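Local coordinates for protein S3-RNase (Pyrus pyrifolia, PDB 1IQQ) that cleaves RNA as a secreted T2-family ribonuclease of the pistil and takes part in gametophytic self-incompatibility, the rejection of self pollen, at residues F6-Q11 with Q115-I120; L12-S17 with E163-T168; L29-G34 with I67-F72. All coordinates share one frame; numbering follows the deposited sequence.

Interaction 1. Residues F6-Q11 with Q115-I120; sequences FTQQYQ and QNVSRI. With NAG (2-acetamido-2-deoxy-beta-D-glucopyranose), chain B.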
# COMPACT_ATOMS: atom_id res chain seq x y z
N PHE A 6 -3.83 4.54 -0.71
CA PHE A 6 -2.72 4.17 0.19
C PHE A 6 -2.62 2.69 0.12
O PHE A 6 -3.45 1.96 0.66
CB PHE A 6 -3.05 4.66 1.61
CG PHE A 6 -1.98 4.39 2.65
CD1 PHE A 6 -2.34 4.03 3.92
CD2 PHE A 6 -0.64 4.56 2.36
CE1 PHE A 6 -1.34 3.87 4.93
CE2 PHE A 6 0.36 4.41 3.35
CZ PHE A 6 0.02 4.07 4.64
N THR A 7 -1.58 2.22 -0.58
CA THR A 7 -1.44 0.77 -0.86
C THR A 7 -0.36 0.15 -0.02
O THR A 7 0.76 0.72 0.08
CB THR A 7 -1.06 0.60 -2.31
OG1 THR A 7 -2.09 1.19 -3.14
CG2 THR A 7 -0.99 -0.92 -2.66
N GLN A 8 -0.66 -0.97 0.62
CA GLN A 8 0.31 -1.73 1.43
C GLN A 8 0.45 -3.10 0.79
O GLN A 8 -0.46 -3.62 0.12
CB GLN A 8 -0.21 -1.84 2.87
CG GLN A 8 -0.14 -0.44 3.57
CD GLN A 8 -0.74 -0.51 4.94
OE1 GLN A 8 -0.41 -1.40 5.70
NE2 GLN A 8 -1.60 0.49 5.28
N GLN A 9 1.63 -3.69 0.98
CA GLN A 9 2.01 -4.98 0.33
C GLN A 9 2.48 -5.96 1.34
O GLN A 9 3.23 -5.58 2.27
CB GLN A 9 3.11 -4.72 -0.73
CG GLN A 9 4.42 -4.19 -0.12
CD GLN A 9 5.45 -3.80 -1.15
OE1 GLN A 9 6.48 -3.18 -0.79
NE2 GLN A 9 5.22 -4.14 -2.40
N TYR A 10 2.04 -7.23 1.22
CA TYR A 10 2.43 -8.30 2.15
C TYR A 10 3.77 -8.85 1.66
O TYR A 10 3.83 -9.46 0.60
CB TYR A 10 1.31 -9.35 2.09
CG TYR A 10 1.59 -10.55 2.96
CD1 TYR A 10 2.02 -10.42 4.26
CD2 TYR A 10 1.38 -11.83 2.48
CE1 TYR A 10 2.22 -11.52 5.10
CE2 TYR A 10 1.57 -12.93 3.28
CZ TYR A 10 2.01 -12.80 4.59
OH TYR A 10 2.30 -13.91 5.41
N GLN A 11 4.83 -8.55 2.42
CA GLN A 11 6.18 -8.83 1.93
C GLN A 11 6.42 -10.28 1.49
O GLN A 11 7.05 -10.47 0.46
CB GLN A 11 7.19 -8.44 3.02
CG GLN A 11 7.13 -6.97 3.42
CD GLN A 11 8.21 -6.65 4.43
OE1 GLN A 11 9.06 -7.51 4.77
NE2 GLN A 11 8.22 -5.42 4.92
N GLN A 115 -3.44 2.55 10.45
CA GLN A 115 -3.78 1.96 9.14
C GLN A 115 -2.87 0.81 8.72
O GLN A 115 -3.09 0.22 7.64
CB GLN A 115 -3.85 3.05 8.07
CG GLN A 115 -4.92 4.14 8.41
CD GLN A 115 -4.98 5.21 7.36
OE1 GLN A 115 -4.55 5.03 6.21
NE2 GLN A 115 -5.61 6.32 7.69
N ASN A 116 -1.99 0.36 9.59
CA ASN A 116 -1.13 -0.82 9.36
C ASN A 116 -2.09 -2.01 9.08
O ASN A 116 -2.82 -2.44 9.94
CB ASN A 116 -0.32 -1.02 10.64
CG ASN A 116 0.48 -2.33 10.66
OD1 ASN A 116 0.30 -3.19 9.78
ND2 ASN A 116 1.35 -2.45 11.68
N VAL A 117 -2.09 -2.47 7.83
CA VAL A 117 -3.02 -3.50 7.44
C VAL A 117 -2.81 -4.79 8.19
O VAL A 117 -3.77 -5.53 8.43
CB VAL A 117 -2.94 -3.67 5.92
CG1 VAL A 117 -3.56 -5.04 5.43
CG2 VAL A 117 -3.69 -2.52 5.23
N SER A 118 -1.58 -5.11 8.59
CA SER A 118 -1.38 -6.33 9.41
C SER A 118 -2.16 -6.22 10.71
O SER A 118 -2.74 -7.23 11.17
CB SER A 118 0.10 -6.54 9.70
OG SER A 118 0.73 -6.95 8.50
N ARG A 119 -2.18 -4.99 11.27
CA ARG A 119 -2.89 -4.79 12.52
C ARG A 119 -4.41 -4.85 12.36
O ARG A 119 -5.08 -5.45 13.15
CB ARG A 119 -2.43 -3.44 13.12
CG ARG A 119 -2.99 -3.16 14.52
CD ARG A 119 -2.57 -1.69 14.90
NE ARG A 119 -2.86 -1.38 16.32
CZ ARG A 119 -4.03 -0.92 16.76
NH1 ARG A 119 -5.03 -0.69 15.91
NH2 ARG A 119 -4.20 -0.67 18.05
N ILE A 120 -4.93 -4.21 11.29
CA ILE A 120 -6.36 -4.26 11.02
C ILE A 120 -6.82 -5.70 10.85
O ILE A 120 -7.82 -6.12 11.42
CB ILE A 120 -6.66 -3.46 9.75
CG1 ILE A 120 -6.23 -1.99 9.96
CG2 ILE A 120 -8.16 -3.60 9.37
CD1 ILE A 120 -6.50 -1.16 8.75
C1 NAG B . 1.99 -3.70 12.01
C2 NAG B . 3.15 -3.42 12.99
C3 NAG B . 3.74 -4.77 13.41
C4 NAG B . 2.68 -5.68 14.04
C5 NAG B . 1.52 -5.81 13.04
C6 NAG B . 0.34 -6.57 13.54
C7 NAG B . 4.67 -1.51 12.93
C8 NAG B . 5.89 -0.88 12.30
N2 NAG B . 4.20 -2.64 12.35
O3 NAG B . 4.79 -4.50 14.36
O4 NAG B . 3.24 -7.00 14.21
O5 NAG B . 1.04 -4.49 12.72
O6 NAG B . -0.19 -6.03 14.76
O7 NAG B . 4.14 -0.98 13.91
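In the alpha+beta fold of the T2 ribonucleases, the start of helix 117-123 lies against strand 3-10 of the central sheet, and the amide of Gln8 joins the two. From CG onward the Gln8 chain runs out straight, carrying its flat amide to the turn that leads into the helix. There both ends of the amide are used. OE1 accepts from Val117 N at 2.9 Å in a nearly straight bond, 171° at the hydrogen, with the donor tilted out of the carbonyl plane. NE2 donates a hydrogen bond to Gln115 O at 2.8 Å; that oxygen lies in the plane of the Gln8 amide, although the nitrogen itself stands well above the plane of the Gln115 carbonyl. Two bonds to the backbone on either side of Asn116 fix the rotation of the amide and satisfy its polar atoms in a buried setting. Val117 lies alongside, pointing the other way, its CG2 3.6 Å from Gln8 CD. At the other end of the contact Gln115 OE1 comes within 3.3 Å of Phe6 CD1, with ring and amide planes 69° apart; helix 99-112 packs on this pair through Met109.

Asn116, between the two gripped backbone groups, is the N-cap of the helix and also a glycosylation site. With CG anti to the backbone N (chi1 172°), OD1 faces the N-H groups of the first turn and takes weak capping bonds from Ser118 N and Arg119 N. The other end of the same amide leads out of the protein: ND2 is bonded covalently to C1 of the N-acetylglucosamine at 1.4 Å, and the sugar's C5 lies 3.7 Å from Ser118 CB.

Interaction 2. Residues L12-S17 with E163-T168; sequences LAVCNS and ELVEIT
Ala13 sets its methyl group on the backbone of strand 161-171, CB lying 3.3 Å from Leu164 O and 4.0 Å from Val165 CG2. With just this methyl as the side chain at position 13, the CA atoms of Ala13 and Val165 lie 5.5 Å apart. Val14 adds a second apolar touch: its CG2 meets Val165 CG1 at 4.1 Å, the two side chains crossing at about a right angle. Each branch of Val165 therefore has its own partner on the short helix.

That helix, 11-14, follows directly on strand 3-10, which is paired antiparallel with 161-171, so the chain leaves the sheet and folds back over the neighbouring strand. It does so beside a classic beta bulge, where Val165 and Glu166 both face Lys154 of strand 152-158.

At the end of the helix, a type I turn from Val14 to Ser17 brings Asn16 round to Glu163. ND2 of Asn16 donates to OE2 of Glu163 at 3.0 Å, almost straight at 175°; the oxygen lies in the amide plane and is met on its syn side, though somewhat out of the carboxylate plane, with the amide and carboxylate planes 43° apart. Gln156 NE2 donates to the same OE2 and also to Ala13 O. Within the turn, Val14 O accepts twice, from Ser17 N and from Ser17 OG at 2.7 Å.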
# COMPACT_ATOMS: atom_id res chain seq x y z
N LEU A 12 5.91 -11.23 2.26
CA LEU A 12 6.12 -12.66 1.93
C LEU A 12 5.62 -12.94 0.54
O LEU A 12 6.29 -13.63 -0.26
CB LEU A 12 5.38 -13.55 2.94
CG LEU A 12 5.72 -15.04 2.86
CD1 LEU A 12 7.10 -15.32 3.60
CD2 LEU A 12 4.68 -15.85 3.57
N ALA A 13 4.47 -12.39 0.18
CA ALA A 13 3.94 -12.63 -1.15
C ALA A 13 4.61 -11.83 -2.25
O ALA A 13 4.80 -12.31 -3.39
CB ALA A 13 2.40 -12.34 -1.14
N VAL A 14 4.99 -10.59 -1.97
CA VAL A 14 5.70 -9.78 -2.95
C VAL A 14 6.98 -10.51 -3.37
O VAL A 14 7.31 -10.52 -4.55
CB VAL A 14 6.14 -8.41 -2.32
CG1 VAL A 14 6.98 -7.58 -3.28
CG2 VAL A 14 4.87 -7.62 -1.94
N CYS A 15 7.64 -11.12 -2.38
CA CYS A 15 8.95 -11.81 -2.68
C CYS A 15 8.77 -13.14 -3.34
O CYS A 15 9.77 -13.81 -3.66
CB CYS A 15 9.70 -11.96 -1.37
SG CYS A 15 10.26 -10.32 -0.84
N ASN A 16 7.51 -13.52 -3.56
CA ASN A 16 7.14 -14.75 -4.28
C ASN A 16 6.49 -14.33 -5.61
O ASN A 16 5.98 -15.18 -6.33
CB ASN A 16 6.13 -15.51 -3.39
CG ASN A 16 5.90 -16.96 -3.80
OD1 ASN A 16 6.82 -17.67 -4.16
ND2 ASN A 16 4.64 -17.41 -3.72
N SER A 17 6.49 -13.03 -5.94
CA SER A 17 5.81 -12.55 -7.13
C SER A 17 6.50 -12.63 -8.50
O SER A 17 5.81 -12.74 -9.53
CB SER A 17 5.36 -11.09 -6.92
OG SER A 17 6.48 -10.21 -7.06
N GLU A 163 -2.60 -16.22 -3.73
CA GLU A 163 -2.32 -15.52 -2.45
C GLU A 163 -2.60 -14.03 -2.50
O GLU A 163 -2.53 -13.37 -3.54
CB GLU A 163 -0.91 -15.70 -2.05
CG GLU A 163 -0.00 -15.46 -3.06
CD GLU A 163 1.29 -16.23 -2.69
OE1 GLU A 163 1.18 -17.34 -2.17
OE2 GLU A 163 2.35 -15.70 -2.93
N LEU A 164 -2.98 -13.52 -1.32
CA LEU A 164 -3.21 -12.05 -1.13
C LEU A 164 -1.82 -11.34 -1.21
O LEU A 164 -0.84 -11.78 -0.59
CB LEU A 164 -3.81 -11.87 0.27
CG LEU A 164 -4.07 -10.44 0.71
CD1 LEU A 164 -5.20 -9.83 -0.25
CD2 LEU A 164 -4.56 -10.44 2.17
N VAL A 165 -1.78 -10.22 -1.92
CA VAL A 165 -0.51 -9.50 -2.08
C VAL A 165 -0.63 -8.02 -1.67
O VAL A 165 0.28 -7.52 -0.99
CB VAL A 165 -0.05 -9.53 -3.53
CG1 VAL A 165 1.42 -8.97 -3.62
CG2 VAL A 165 -0.06 -11.00 -4.05
N GLU A 166 -1.68 -7.30 -2.06
CA GLU A 166 -1.76 -5.87 -1.69
C GLU A 166 -3.16 -5.51 -1.25
O GLU A 166 -4.16 -6.12 -1.72
CB GLU A 166 -1.41 -4.88 -2.87
CG GLU A 166 -0.02 -5.05 -3.43
CD GLU A 166 0.28 -4.05 -4.52
OE1 GLU A 166 -0.59 -3.49 -5.16
OE2 GLU A 166 1.49 -3.84 -4.77
N ILE A 167 -3.21 -4.55 -0.33
CA ILE A 167 -4.52 -4.00 0.12
C ILE A 167 -4.37 -2.49 0.09
O ILE A 167 -3.40 -1.94 0.62
CB ILE A 167 -4.91 -4.48 1.51
CG1 ILE A 167 -5.36 -5.95 1.43
CG2 ILE A 167 -6.11 -3.64 2.03
CD1 ILE A 167 -5.69 -6.64 2.78
N THR A 168 -5.32 -1.80 -0.58
CA THR A 168 -5.31 -0.38 -0.69
C THR A 168 -6.49 0.21 0.03
O THR A 168 -7.64 -0.27 -0.11
CB THR A 168 -5.46 0.01 -2.18
OG1 THR A 168 -4.30 -0.46 -2.89
CG2 THR A 168 -5.62 1.57 -2.36

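Interaction 3. Residues L29-G34 with I67-F72; sequences LFTVHG and IWPNVF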
# COMPACT_ATOMS: atom_id res chain seq x y z
N LEU A 29 4.53 -9.40 7.04
CA LEU A 29 3.95 -8.12 7.38
C LEU A 29 3.56 -7.33 6.13
O LEU A 29 4.18 -7.46 5.08
CB LEU A 29 4.96 -7.22 8.14
CG LEU A 29 5.24 -7.72 9.57
CD1 LEU A 29 6.42 -6.95 10.17
CD2 LEU A 29 4.05 -7.53 10.45
N PHE A 30 2.52 -6.50 6.32
CA PHE A 30 2.15 -5.50 5.28
C PHE A 30 2.92 -4.21 5.59
O PHE A 30 2.79 -3.72 6.70
CB PHE A 30 0.63 -5.20 5.38
CG PHE A 30 -0.25 -6.16 4.57
CD1 PHE A 30 -0.78 -7.34 5.11
CD2 PHE A 30 -0.57 -5.83 3.27
CE1 PHE A 30 -1.63 -8.16 4.35
CE2 PHE A 30 -1.41 -6.63 2.50
CZ PHE A 30 -1.93 -7.78 3.05
N THR A 31 3.69 -3.76 4.63
CA THR A 31 4.34 -2.46 4.74
C THR A 31 3.91 -1.63 3.54
O THR A 31 3.20 -2.08 2.60
CB THR A 31 5.87 -2.56 4.84
OG1 THR A 31 6.42 -3.41 3.84
CG2 THR A 31 6.21 -3.16 6.25
N VAL A 32 4.32 -0.35 3.49
CA VAL A 32 3.85 0.49 2.45
C VAL A 32 4.39 0.25 1.04
O VAL A 32 5.59 -0.06 0.87
CB VAL A 32 4.14 1.99 2.87
CG1 VAL A 32 3.77 2.98 1.68
CG2 VAL A 32 3.38 2.36 4.17
N HIS A 33 3.49 0.27 0.04
CA HIS A 33 3.90 0.22 -1.37
C HIS A 33 3.72 1.57 -2.04
O HIS A 33 4.47 1.91 -2.96
CB HIS A 33 3.08 -0.81 -2.14
CG HIS A 33 3.35 -0.87 -3.61
ND1 HIS A 33 4.41 -1.56 -4.15
CD2 HIS A 33 2.69 -0.31 -4.65
CE1 HIS A 33 4.40 -1.43 -5.47
NE2 HIS A 33 3.36 -0.68 -5.80
N GLY A 34 2.73 2.35 -1.65
CA GLY A 34 2.61 3.66 -2.23
C GLY A 34 1.55 4.51 -1.58
O GLY A 34 0.61 4.00 -0.91
N ILE A 67 8.79 1.02 7.82
CA ILE A 67 7.38 1.15 7.38
C ILE A 67 7.30 1.12 5.88
O ILE A 67 6.24 0.71 5.33
CB ILE A 67 6.80 2.51 7.91
CG1 ILE A 67 6.59 2.40 9.42
CG2 ILE A 67 5.45 2.87 7.22
CD1 ILE A 67 6.38 3.76 10.04
N TRP A 68 8.35 1.48 5.19
CA TRP A 68 8.33 1.54 3.72
C TRP A 68 9.64 1.03 3.10
O TRP A 68 10.26 1.69 2.30
CB TRP A 68 8.08 2.98 3.23
CG TRP A 68 7.60 3.10 1.79
CD1 TRP A 68 7.69 2.16 0.80
CD2 TRP A 68 6.94 4.23 1.22
NE1 TRP A 68 7.09 2.66 -0.39
CE2 TRP A 68 6.63 3.92 -0.13
CE3 TRP A 68 6.56 5.49 1.74
CZ2 TRP A 68 5.96 4.83 -0.96
CZ3 TRP A 68 5.89 6.41 0.92
CH2 TRP A 68 5.59 6.06 -0.43
N PRO A 69 10.05 -0.20 3.48
CA PRO A 69 11.30 -0.71 2.86
C PRO A 69 11.15 -1.06 1.39
O PRO A 69 10.07 -1.37 0.91
CB PRO A 69 11.56 -2.00 3.65
CG PRO A 69 10.11 -2.46 4.04
CD PRO A 69 9.50 -1.15 4.48
N ASN A 70 12.26 -1.02 0.64
CA ASN A 70 12.34 -1.59 -0.71
C ASN A 70 12.63 -3.05 -0.33
O ASN A 70 13.74 -3.40 0.12
CB ASN A 70 13.58 -1.01 -1.45
CG ASN A 70 13.82 -1.66 -2.77
OD1 ASN A 70 13.34 -2.76 -3.02
ND2 ASN A 70 14.62 -1.02 -3.60
N VAL A 71 11.62 -3.90 -0.44
CA VAL A 71 11.73 -5.28 -0.05
C VAL A 71 12.70 -6.11 -0.89
O VAL A 71 13.15 -7.16 -0.42
CB VAL A 71 10.33 -5.97 -0.06
CG1 VAL A 71 9.44 -5.27 0.94
CG2 VAL A 71 9.73 -5.93 -1.43
N PHE A 72 13.00 -5.66 -2.09
CA PHE A 72 13.91 -6.42 -2.97
C PHE A 72 15.37 -6.20 -2.59
O PHE A 72 16.20 -7.15 -2.70
CB PHE A 72 13.69 -6.00 -4.43
CG PHE A 72 12.31 -6.34 -4.92
CD1 PHE A 72 12.04 -7.62 -5.41
CD2 PHE A 72 11.29 -5.43 -4.82
CE1 PHE A 72 10.76 -8.00 -5.79
CE2 PHE A 72 9.96 -5.80 -5.20
CZ PHE A 72 9.72 -7.09 -5.68
O HOH W 1 7.40 -1.82 1.88
O HOH W 2 7.01 1.35 -3.20
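Val32 reaches from strand 30-38 to the end of helix 58-67 and the loop that follows, and each of its side-chain carbons has a partner there. CB lies 3.5 Å from Ile67 O and against CG of Trp68. CG1, anti to the backbone N (chi1 175°), rises over the indole: it stands 3.5 Å from the centroid of the six-membered ring and 17° off the normal, a CH-pi contact over one face. CG2 turns the other way, to CG2 of Ile67 at 3.7 Å. Val32 N donates to Ile67 O at 2.9 Å, which ties the strand to the place where the chain leaves helical geometry at Trp68.

Next along the strand comes His33, the catalytic proton donor, whose CB points away from this loop. Its carbonyl is joined to the tryptophan through a water that donates to His33 O at 2.6 Å and accepts from Trp68 NE1 at 3.1 Å, lying in plane at the indole edge. A second water touches Thr31 OG1, Val32 O and Pro69 O, while Gln11 NE2 also donates to that hydroxyl. Phe80, a probable RNA-binding residue, and Trp81 pack against the indole as well.

Chemically, the indole is met on one face by a methyl, Val32 CG1, and its N-H is bound by water. Val32 N is thus bonded directly to the helix end, and His33 O is linked through water to Trp68, at the start of the loop that carries Asn70 and Val71, which by analogy with relatives probably bind the 3'-terminal nucleotide of RNA.

In the fold
All three contacts reach one antiparallel run of the central sheet, in which strand 3-10 lies between 30-38 and 161-171. Their centres are 9 to 11 Å apart. Interaction 3 is nested within the loops closed by interactions 1 and 2, while the segments of those two alternate along the chain. Direct bonds join them: Thr7 O to His33 N and Gln9 N to Thr31 O between interactions 1 and 3, Tyr10 N to Val165 O between 1 and 2. Val14 packs on Val71 and Phe72, linking 2 with 3. Thus the glycosylated helix start, the short helix and the loop that probably binds RNA are gathered round the strands carrying Gln9 and catalytic His33.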